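PDB 3ZLE: apical membrane antigen 1-like protein, soluble form from Toxoplasma gondii, which probably takes part in host cell invasion by sporozoites, as a surface antigen of the apicomplexan AMA1 family. Local coordinates for residues Ala133-Tyr144 against Asn281-His289; Lys81-Asn89 against Ser180-Glu188. All blocks are in the same frame, centred on the assembly; numbering follows the deposited sequence.

How the contacts relate
Contact 1 joins 133-144 to 281-289, and contact 2 joins 81-89 to 180-188. Their centres lie about 17 Å apart, on the same side of the chain's centre. The two meet through 281-289. Asn-281 O lies 2.7 Å from Trp-184 NE1, a probable hydrogen bond. The CB of Trp-282 packs 3.7 Å from Leu-84 CD2, and its CA lies close to the methyl group of Thr-183. The segment from Asn-281 to His-289 is thus held by both 133-144 and the loops of contact 2. Asn-139 of 133-144 carries a NAG but does not touch 281-289. In contact 2, the nearest atoms of the Leu-84 side chain and the bound NAG are about 13 Å apart.

Contact 1: Ala133-Tyr144 against Asn281-His289; sequences AVNPSTNYTSTY and NWNDFWPVH. With NAG (2-acetamido-2-deoxy-beta-D-glucopyranose), chain M.
Asn-135 OD1 is gripped by two backbone N-H groups while its residue packs against Trp-286. Ser-137 N lies 2.8 Å from Asn-135 OD1, and Thr-138 N reaches the same oxygen from the opposite face of the amide plane. Together the two bonds make an Asx motif, which shapes the loop that receives Trp-286. The tryptophan comes from the long connection between helix 253-262 and strand 303-308, consistent with the domain II loop of AMA1 proteins, which packs onto domain I.

The indole is sandwiched. Over one face lies the Pro-136 ring, whose CD sits 3.8 Å from the centroid of the six-membered ring of Trp-286, only 7° off the normal. This is a CH-pi contact. Over the opposite face lies Tyr-144 in an offset stack, with centroids 3.9 Å apart and planes at 1°. With chi1 at -164° the Tyr-144 ring swings away from its own backbone N and lies flat along the indole. The far end of the indole enters the loop, where Trp-286 CZ2 comes 3.4 Å from Val-134 O.

Polar ends are satisfied by the surrounding fold. Trp-286 NE1 bonds to Ser-161 O, and Tyr-144 OH bonds to Arg-44 O and Ser-163 OG. Tyr-43 adds an edge-to-face contact to the indole. Ser-142 OG accepts from Tyr-144 N in an ST turn and also bonds to Glu-41.

A smaller patch extends the interface toward the type I turn of 281-284. Pro-136 CB rests 3.7 Å from Phe-285 CD2. The amide of Asn-283 approaches the same proline, with ND2 3.1 Å from Pro-136 O. Farther along the loop, poorly ordered Asn-139 carries the sugar, with ND2 covalently bonded to C1 of NAG.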
loop_
_atom_site.group_PDB
_atom_site.type_symbol
_atom_site.label_atom_id
_atom_site.label_comp_id
_atom_site.label_asym_id
_atom_site.label_seq_id
_atom_site.Cartn_x
_atom_site.Cartn_y
_atom_site.Cartn_z
ATOM N N ALA A 133 -8.416 1.612 22.312
ATOM C CA ALA A 133 -7.899 2.954 22.136
ATOM C C ALA A 133 -8.354 3.869 23.256
ATOM O O ALA A 133 -9.369 3.617 23.921
ATOM C CB ALA A 133 -8.358 3.512 20.809
ATOM N N VAL A 134 -7.637 4.973 23.404
ATOM C CA VAL A 134 -7.928 5.957 24.411
ATOM C C VAL A 134 -7.873 7.324 23.729
ATOM O O VAL A 134 -6.941 7.610 22.992
ATOM C CB VAL A 134 -6.872 5.910 25.531
ATOM C CG1 VAL A 134 -6.811 7.241 26.255
ATOM C CG2 VAL A 134 -7.157 4.779 26.520
ATOM N N ASN A 135 -8.891 8.147 23.915
ATOM C CA ASN A 135 -8.878 9.450 23.280
ATOM C C ASN A 135 -7.662 10.253 23.749
ATOM O O ASN A 135 -7.364 10.283 24.932
ATOM C CB ASN A 135 -10.173 10.200 23.547
ATOM C CG ASN A 135 -10.328 11.425 22.670
ATOM O OD1 ASN A 135 -9.671 12.439 22.888
ATOM N ND2 ASN A 135 -11.219 11.349 21.697
ATOM N N PRO A 136 -6.891 10.807 22.800
ATOM C CA PRO A 136 -5.646 11.482 23.165
ATOM C C PRO A 136 -5.883 12.893 23.723
ATOM O O PRO A 136 -4.965 13.491 24.288
ATOM C CB PRO A 136 -4.866 11.541 21.838
ATOM C CG PRO A 136 -5.796 11.042 20.771
ATOM C CD PRO A 136 -7.172 10.931 21.365
ATOM N N SER A 137 -7.112 13.399 23.595
ATOM C CA SER A 137 -7.554 14.587 24.345
ATOM C C SER A 137 -8.300 14.232 25.634
ATOM O O SER A 137 -7.737 14.298 26.728
ATOM C CB SER A 137 -8.429 15.487 23.470
ATOM O OG SER A 137 -7.632 16.226 22.564
ATOM N N THR A 138 -9.560 13.817 25.496
ATOM C CA THR A 138 -10.420 13.584 26.655
ATOM C C THR A 138 -9.819 12.576 27.609
ATOM O O THR A 138 -10.195 12.526 28.776
ATOM C CB THR A 138 -11.838 13.132 26.255
ATOM O OG1 THR A 138 -11.839 11.731 25.942
ATOM C CG2 THR A 138 -12.335 13.925 25.062
ATOM N N ASN A 139 -8.885 11.771 27.106
ATOM C CA ASN A 139 -8.234 10.732 27.906
ATOM C C ASN A 139 -9.178 9.550 28.265
ATOM O O ASN A 139 -8.828 8.695 29.078
ATOM C CB ASN A 139 -7.564 11.351 29.161
ATOM C CG ASN A 139 -6.497 10.449 29.774
ATOM O OD1 ASN A 139 -6.634 9.226 29.754
ATOM N ND2 ASN A 139 -5.441 11.043 30.361
ATOM N N TYR A 140 -10.339 9.476 27.603
ATOM C CA TYR A 140 -11.333 8.417 27.876
ATOM C C TYR A 140 -11.247 7.304 26.836
ATOM O O TYR A 140 -11.012 7.575 25.662
ATOM C CB TYR A 140 -12.752 8.992 27.842
ATOM C CG TYR A 140 -13.085 9.937 28.977
ATOM C CD1 TYR A 140 -12.805 9.599 30.305
ATOM C CD2 TYR A 140 -13.745 11.141 28.729
ATOM C CE1 TYR A 140 -13.122 10.458 31.345
ATOM C CE2 TYR A 140 -14.069 12.004 29.762
ATOM C CZ TYR A 140 -13.759 11.657 31.066
ATOM O OH TYR A 140 -14.087 12.514 32.090
ATOM N N THR A 141 -11.522 6.063 27.244
ATOM C CA THR A 141 -11.487 4.950 26.292
ATOM C C THR A 141 -12.462 5.166 25.132
ATOM O O THR A 141 -13.479 5.859 25.278
ATOM C CB THR A 141 -11.714 3.560 26.949
ATOM O OG1 THR A 141 -13.100 3.239 26.940
ATOM C CG2 THR A 141 -11.183 3.511 28.372
ATOM N N SER A 142 -12.115 4.612 23.970
ATOM C CA SER A 142 -12.783 4.916 22.692
ATOM C C SER A 142 -12.963 3.600 21.919
ATOM O O SER A 142 -12.302 2.621 22.245
ATOM C CB SER A 142 -11.893 5.881 21.883
ATOM O OG SER A 142 -12.267 5.944 20.522
ATOM N N THR A 143 -13.838 3.584 20.899
ATOM C CA THR A 143 -13.963 2.413 19.973
ATOM C C THR A 143 -13.089 2.564 18.702
ATOM O O THR A 143 -13.152 1.728 17.776
ATOM C CB THR A 143 -15.427 2.197 19.510
ATOM O OG1 THR A 143 -15.796 3.219 18.571
ATOM C CG2 THR A 143 -16.400 2.220 20.715
ATOM N N TYR A 144 -12.424 3.710 18.595
ATOM C CA TYR A 144 -11.438 3.967 17.536
ATOM C C TYR A 144 -10.464 2.797 17.414
ATOM O O TYR A 144 -9.983 2.289 18.419
ATOM C CB TYR A 144 -10.646 5.236 17.880
ATOM C CG TYR A 144 -9.879 5.824 16.718
ATOM C CD1 TYR A 144 -10.495 6.678 15.831
ATOM C CD2 TYR A 144 -8.508 5.585 16.561
ATOM C CE1 TYR A 144 -9.802 7.240 14.776
ATOM C CE2 TYR A 144 -7.824 6.106 15.492
ATOM C CZ TYR A 144 -8.473 6.945 14.595
ATOM O OH TYR A 144 -7.789 7.515 13.522
ATOM N N ASN A 281 -2.786 20.832 17.936
ATOM C CA ASN A 281 -2.232 20.755 19.280
ATOM C C ASN A 281 -1.270 19.582 19.386
ATOM O O ASN A 281 -1.237 18.714 18.512
ATOM C CB ASN A 281 -3.358 20.616 20.310
ATOM C CG ASN A 281 -4.224 21.861 20.388
ATOM O OD1 ASN A 281 -3.776 22.907 20.854
ATOM N ND2 ASN A 281 -5.418 21.788 19.817
ATOM N N TRP A 282 -0.490 19.550 20.449
ATOM C CA TRP A 282 0.596 18.576 20.529
ATOM C C TRP A 282 0.048 17.180 20.484
ATOM O O TRP A 282 0.794 16.219 20.327
ATOM C CB TRP A 282 1.397 18.743 21.815
ATOM C CG TRP A 282 0.618 18.401 23.048
ATOM C CD1 TRP A 282 -0.229 19.219 23.721
ATOM C CD2 TRP A 282 0.638 17.155 23.775
ATOM N NE1 TRP A 282 -0.767 18.562 24.810
ATOM C CE2 TRP A 282 -0.233 17.304 24.880
ATOM C CE3 TRP A 282 1.245 15.910 23.556
ATOM C CZ2 TRP A 282 -0.450 16.284 25.807
ATOM C CZ3 TRP A 282 1.021 14.889 24.474
ATOM C CH2 TRP A 282 0.174 15.085 25.587
ATOM N N ASN A 283 -1.252 17.056 20.708
ATOM C CA ASN A 283 -1.812 15.744 20.934
ATOM C C ASN A 283 -2.992 15.438 20.056
ATOM O O ASN A 283 -3.771 14.555 20.355
ATOM C CB ASN A 283 -2.138 15.527 22.404
ATOM C CG ASN A 283 -3.183 16.507 22.931
ATOM O OD1 ASN A 283 -3.595 17.437 22.241
ATOM N ND2 ASN A 283 -3.600 16.303 24.167
ATOM N N ASP A 284 -3.054 16.104 18.918
ATOM C CA ASP A 284 -4.011 15.777 17.893
ATOM C C ASP A 284 -3.544 14.574 17.061
ATOM O O ASP A 284 -3.194 14.709 15.899
ATOM C CB ASP A 284 -4.253 17.008 17.008
ATOM C CG ASP A 284 -5.020 18.110 17.742
ATOM O OD1 ASP A 284 -5.634 17.812 18.793
ATOM O OD2 ASP A 284 -5.060 19.249 17.235
ATOM N N PHE A 285 -3.600 13.393 17.672
ATOM C CA PHE A 285 -3.098 12.183 17.064
ATOM C C PHE A 285 -3.976 11.685 15.936
ATOM O O PHE A 285 -3.543 10.877 15.154
ATOM C CB PHE A 285 -2.903 11.087 18.116
ATOM C CG PHE A 285 -1.814 11.385 19.122
ATOM C CD1 PHE A 285 -1.023 12.527 19.004
ATOM C CD2 PHE A 285 -1.630 10.563 20.220
ATOM C CE1 PHE A 285 -0.078 12.834 19.964
ATOM C CE2 PHE A 285 -0.642 10.836 21.153
ATOM C CZ PHE A 285 0.137 11.978 21.028
ATOM N N TRP A 286 -5.260 12.066 15.939
ATOM C CA TRP A 286 -6.199 11.551 14.940
ATOM C C TRP A 286 -6.839 12.698 14.153
ATOM O O TRP A 286 -7.327 13.646 14.736
ATOM C CB TRP A 286 -7.298 10.660 15.588
ATOM C CG TRP A 286 -6.839 9.641 16.681
ATOM C CD1 TRP A 286 -5.603 9.106 16.835
ATOM C CD2 TRP A 286 -7.674 9.013 17.684
ATOM N NE1 TRP A 286 -5.582 8.224 17.912
ATOM C CE2 TRP A 286 -6.825 8.205 18.487
ATOM C CE3 TRP A 286 -9.009 9.184 18.078
ATOM C CZ2 TRP A 286 -7.285 7.510 19.603
ATOM C CZ3 TRP A 286 -9.484 8.468 19.188
ATOM C CH2 TRP A 286 -8.616 7.625 19.931
ATOM N N PRO A 287 -6.907 12.568 12.819
ATOM C CA PRO A 287 -7.487 13.599 11.978
ATOM C C PRO A 287 -8.973 13.732 12.248
ATOM O O PRO A 287 -9.690 12.728 12.242
ATOM C CB PRO A 287 -7.255 13.059 10.557
ATOM C CG PRO A 287 -6.044 12.195 10.694
ATOM C CD PRO A 287 -6.188 11.549 12.031
ATOM N N VAL A 288 -9.453 14.958 12.456
ATOM C CA VAL A 288 -10.884 15.104 12.697
ATOM C C VAL A 288 -11.699 14.927 11.421
ATOM O O VAL A 288 -11.253 15.291 10.323
ATOM C CB VAL A 288 -11.292 16.345 13.588
ATOM C CG1 VAL A 288 -10.099 17.189 14.009
ATOM C CG2 VAL A 288 -12.419 17.165 12.966
ATOM N N HIS A 289 -12.794 14.192 11.542
ATOM C CA HIS A 289 -13.620 13.863 10.396
ATOM C C HIS A 289 -14.592 15.008 10.094
ATOM O O HIS A 289 -15.387 15.404 10.951
ATOM C CB HIS A 289 -14.399 12.569 10.627
ATOM C CG HIS A 289 -15.388 12.268 9.542
ATOM N ND1 HIS A 289 -15.028 12.174 8.215
ATOM C CD2 HIS A 289 -16.737 12.149 9.572
ATOM C CE1 HIS A 289 -16.106 11.962 7.481
ATOM N NE2 HIS A 289 -17.157 11.952 8.279
HETATM C C1 NAG M . -4.981 12.584 30.878
HETATM C C2 NAG M . -5.081 14.026 31.363
HETATM C C3 NAG M . -3.734 14.530 31.863
HETATM C C4 NAG M . -3.105 13.537 32.835
HETATM C C5 NAG M . -3.121 12.127 32.260
HETATM C C6 NAG M . -2.562 11.122 33.261
HETATM C C7 NAG M . -6.650 15.629 30.435
HETATM C C8 NAG M . -7.779 14.999 31.196
HETATM N N2 NAG M . -5.562 14.876 30.292
HETATM O O3 NAG M . -3.909 15.791 32.517
HETATM O O4 NAG M . -1.755 13.926 33.108
HETATM O O5 NAG M . -4.460 11.766 31.924
HETATM O O6 NAG M . -1.996 10.011 32.555
HETATM O O7 NAG M . -6.723 16.758 29.981
#

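Contact 2: Lys81-Asn89 against Ser180-Glu188; sequences KKPLPGGFN and SGLTWACFE
Lys-82 reaches across to Thr-183, and its NZ donates a hydrogen bond of 2.8 Å to Thr-183 OG1. A bend at chi2 (-71°) folds the aliphatic part of Lys-82 over the backbone of Gly-181. There Lys-82 CD comes 3.2 Å from Gly-181 O. The next grip is between backbones. Leu-84 N donates to Thr-183 O at 2.9 Å, and the bond is fairly straight, with 164° at the hydrogen. Thr-183 is therefore held through both its hydroxyl and its carbonyl.

Pro-83 lies between the two donor residues, and it packs on the backbone of Leu-182 and Thr-183. Its CA makes a CA-H...O contact of 3.2 Å with Leu-182 O. Farther along the partner segment, Pro-83 CG meets Ala-185 CB at 4.1 Å. The peptide bond before Pro-83 is cis, which kinks the chain between the residues that supply the two bonds.

At the other end, Phe-88 and Phe-187 form an edge-to-face pair. The edge of Phe-88 points at the face of Phe-187, and CZ stands over the centre of that ring. The centroids are 5.0 Å apart and the planes are at 76°.

A second shell positions these groups. Thr-183 OG1 also bonds to Gln-279 OE1, and Pro-83 O bonds to Tyr-65 OH. Ile-57 of strand 55-59 touches both phenylalanines, and Leu-167 adds to the packing on Phe-187. Beside Phe-187, Cys-186 is tied to Cys-173 by a disulfide. The contact thus lays an irregular loop beside the chain leading into strand 187-191, which pairs antiparallel with 55-59. This is consistent with the PAN-like fold of AMA1 domains, in which long loops are packed around a small antiparallel sheet core.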
loop_
_atom_site.group_PDB
_atom_site.type_symbol
_atom_site.label_atom_id
_atom_site.label_comp_id
_atom_site.label_asym_id
_atom_site.label_seq_id
_atom_site.Cartn_x
_atom_site.Cartn_y
_atom_site.Cartn_z
ATOM N N LYS A 81 9.992 22.507 24.084
ATOM C CA LYS A 81 10.561 21.863 22.897
ATOM C C LYS A 81 9.658 22.007 21.663
ATOM O O LYS A 81 8.492 21.592 21.666
ATOM C CB LYS A 81 10.863 20.396 23.180
ATOM C CG LYS A 81 11.915 20.192 24.252
ATOM C CD LYS A 81 12.906 19.118 23.852
ATOM C CE LYS A 81 13.854 18.816 24.997
ATOM N NZ LYS A 81 13.087 18.651 26.259
ATOM N N LYS A 82 10.191 22.641 20.631
ATOM C CA LYS A 82 9.463 22.859 19.384
ATOM C C LYS A 82 10.348 22.448 18.223
ATOM O O LYS A 82 11.346 23.097 17.980
ATOM C CB LYS A 82 9.136 24.342 19.216
ATOM C CG LYS A 82 8.183 24.910 20.242
ATOM C CD LYS A 82 6.787 24.389 20.043
ATOM C CE LYS A 82 5.953 24.712 21.257
ATOM N NZ LYS A 82 4.546 24.377 20.986
ATOM N N PRO A 83 9.965 21.394 17.473
ATOM C CA PRO A 83 8.765 20.558 17.637
ATOM C C PRO A 83 8.895 19.555 18.770
ATOM O O PRO A 83 9.980 19.358 19.323
ATOM C CB PRO A 83 8.659 19.818 16.287
ATOM C CG PRO A 83 10.068 19.754 15.792
ATOM C CD PRO A 83 10.713 21.049 16.246
ATOM N N LEU A 84 7.773 18.975 19.171
ATOM C CA LEU A 84 7.780 18.026 20.282
ATOM C C LEU A 84 8.401 16.676 19.837
ATOM O O LEU A 84 8.089 16.178 18.754
ATOM C CB LEU A 84 6.355 17.844 20.803
ATOM C CG LEU A 84 6.104 17.129 22.123
ATOM C CD1 LEU A 84 6.810 17.824 23.287
ATOM C CD2 LEU A 84 4.605 17.056 22.336
ATOM N N PRO A 85 9.400 16.175 20.597
ATOM C CA PRO A 85 10.036 14.906 20.255
ATOM C C PRO A 85 9.026 13.776 20.338
ATOM O O PRO A 85 8.025 13.904 21.036
ATOM C CB PRO A 85 11.099 14.737 21.345
ATOM C CG PRO A 85 11.425 16.144 21.747
ATOM C CD PRO A 85 10.089 16.851 21.711
ATOM N N GLY A 86 9.235 12.721 19.562
ATOM C CA GLY A 86 8.296 11.605 19.546
ATOM C C GLY A 86 8.174 10.995 18.161
ATOM O O GLY A 86 8.662 11.575 17.175
ATOM N N GLY A 87 7.595 9.793 18.105
ATOM C CA GLY A 87 7.110 9.213 16.866
ATOM C C GLY A 87 5.598 9.014 16.896
ATOM O O GLY A 87 4.871 9.763 17.538
ATOM N N PHE A 88 5.140 7.966 16.219
ATOM C CA PHE A 88 3.711 7.652 16.110
ATOM C C PHE A 88 3.317 6.453 16.965
ATOM O O PHE A 88 2.156 6.088 17.012
ATOM C CB PHE A 88 3.363 7.358 14.652
ATOM C CG PHE A 88 3.448 8.550 13.754
ATOM C CD1 PHE A 88 4.104 9.715 14.166
ATOM C CD2 PHE A 88 2.886 8.522 12.534
ATOM C CE1 PHE A 88 4.175 10.827 13.333
ATOM C CE2 PHE A 88 2.924 9.620 11.696
ATOM C CZ PHE A 88 3.563 10.783 12.098
ATOM N N ASN A 89 4.283 5.832 17.631
ATOM C CA ASN A 89 4.045 4.580 18.330
ATOM C C ASN A 89 3.307 4.762 19.637
ATOM O O ASN A 89 3.652 5.635 20.423
ATOM C CB ASN A 89 5.373 3.889 18.633
ATOM C CG ASN A 89 5.175 2.495 19.173
ATOM O OD1 ASN A 89 4.569 1.662 18.534
ATOM N ND2 ASN A 89 5.649 2.253 20.368
ATOM N N SER A 180 10.395 28.084 12.714
ATOM C CA SER A 180 10.673 27.601 14.057
ATOM C C SER A 180 9.464 27.827 14.927
ATOM O O SER A 180 8.558 28.586 14.560
ATOM C CB SER A 180 11.859 28.346 14.641
ATOM O OG SER A 180 11.636 29.757 14.569
ATOM N N GLY A 181 9.454 27.196 16.093
ATOM C CA GLY A 181 8.347 27.334 17.020
ATOM C C GLY A 181 7.104 26.455 16.779
ATOM O O GLY A 181 6.196 26.416 17.614
ATOM N N LEU A 182 7.034 25.771 15.646
ATOM C CA LEU A 182 5.895 24.882 15.394
ATOM C C LEU A 182 5.922 23.599 16.234
ATOM O O LEU A 182 6.982 22.988 16.444
ATOM C CB LEU A 182 5.724 24.593 13.901
ATOM C CG LEU A 182 5.215 25.774 13.048
ATOM C CD1 LEU A 182 5.423 25.507 11.569
ATOM C CD2 LEU A 182 3.748 26.112 13.306
ATOM N N THR A 183 4.777 23.275 16.825
ATOM C CA THR A 183 4.654 22.075 17.695
ATOM C C THR A 183 4.962 20.771 16.943
ATOM O O THR A 183 5.578 19.847 17.488
ATOM C CB THR A 183 3.232 21.955 18.251
ATOM O OG1 THR A 183 2.923 23.101 19.036
ATOM C CG2 THR A 183 3.058 20.717 19.067
ATOM N N TRP A 184 4.487 20.688 15.715
ATOM C CA TRP A 184 4.640 19.461 14.913
ATOM C C TRP A 184 5.601 19.670 13.761
ATOM O O TRP A 184 5.442 20.597 12.987
ATOM C CB TRP A 184 3.288 19.089 14.309
ATOM C CG TRP A 184 2.369 18.414 15.261
ATOM C CD1 TRP A 184 1.404 19.009 16.033
ATOM C CD2 TRP A 184 2.187 16.998 15.413
ATOM N NE1 TRP A 184 0.693 18.049 16.720
ATOM C CE2 TRP A 184 1.158 16.808 16.363
ATOM C CE3 TRP A 184 2.832 15.872 14.878
ATOM C CZ2 TRP A 184 0.747 15.540 16.777
ATOM C CZ3 TRP A 184 2.412 14.599 15.293
ATOM C CH2 TRP A 184 1.385 14.453 16.237
ATOM N N ALA A 185 6.485 18.712 13.542
ATOM C CA ALA A 185 7.241 18.679 12.312
ATOM C C ALA A 185 6.384 18.068 11.213
ATOM O O ALA A 185 5.420 17.339 11.494
ATOM C CB ALA A 185 8.529 17.881 12.499
ATOM N N CYS A 186 6.753 18.324 9.960
ATOM C CA CYS A 186 5.959 17.849 8.836
ATOM C C CYS A 186 6.273 16.390 8.604
ATOM O O CYS A 186 7.303 15.890 9.050
ATOM C CB CYS A 186 6.280 18.619 7.550
ATOM S SG CYS A 186 5.951 20.410 7.573
ATOM N N PHE A 187 5.430 15.732 7.834
ATOM C CA PHE A 187 5.613 14.342 7.551
ATOM C C PHE A 187 4.719 13.889 6.419
ATOM O O PHE A 187 3.618 14.432 6.196
ATOM C CB PHE A 187 5.424 13.484 8.822
ATOM C CG PHE A 187 4.046 13.619 9.462
ATOM C CD1 PHE A 187 2.966 12.869 8.983
ATOM C CD2 PHE A 187 3.865 14.401 10.620
ATOM C CE1 PHE A 187 1.707 12.953 9.588
ATOM C CE2 PHE A 187 2.608 14.485 11.243
ATOM C CZ PHE A 187 1.532 13.730 10.743
ATOM N N GLU A 188 5.184 12.871 5.700
ATOM C CA GLU A 188 4.437 12.312 4.595
ATOM C C GLU A 188 4.781 10.839 4.348
ATOM O O GLU A 188 5.837 10.355 4.759
ATOM C CB GLU A 188 4.608 13.181 3.307
ATOM C CG GLU A 188 6.015 13.207 2.682
ATOM C CD GLU A 188 7.050 14.058 3.451
ATOM O OE1 GLU A 188 6.655 15.028 4.155
ATOM O OE2 GLU A 188 8.282 13.824 3.278
#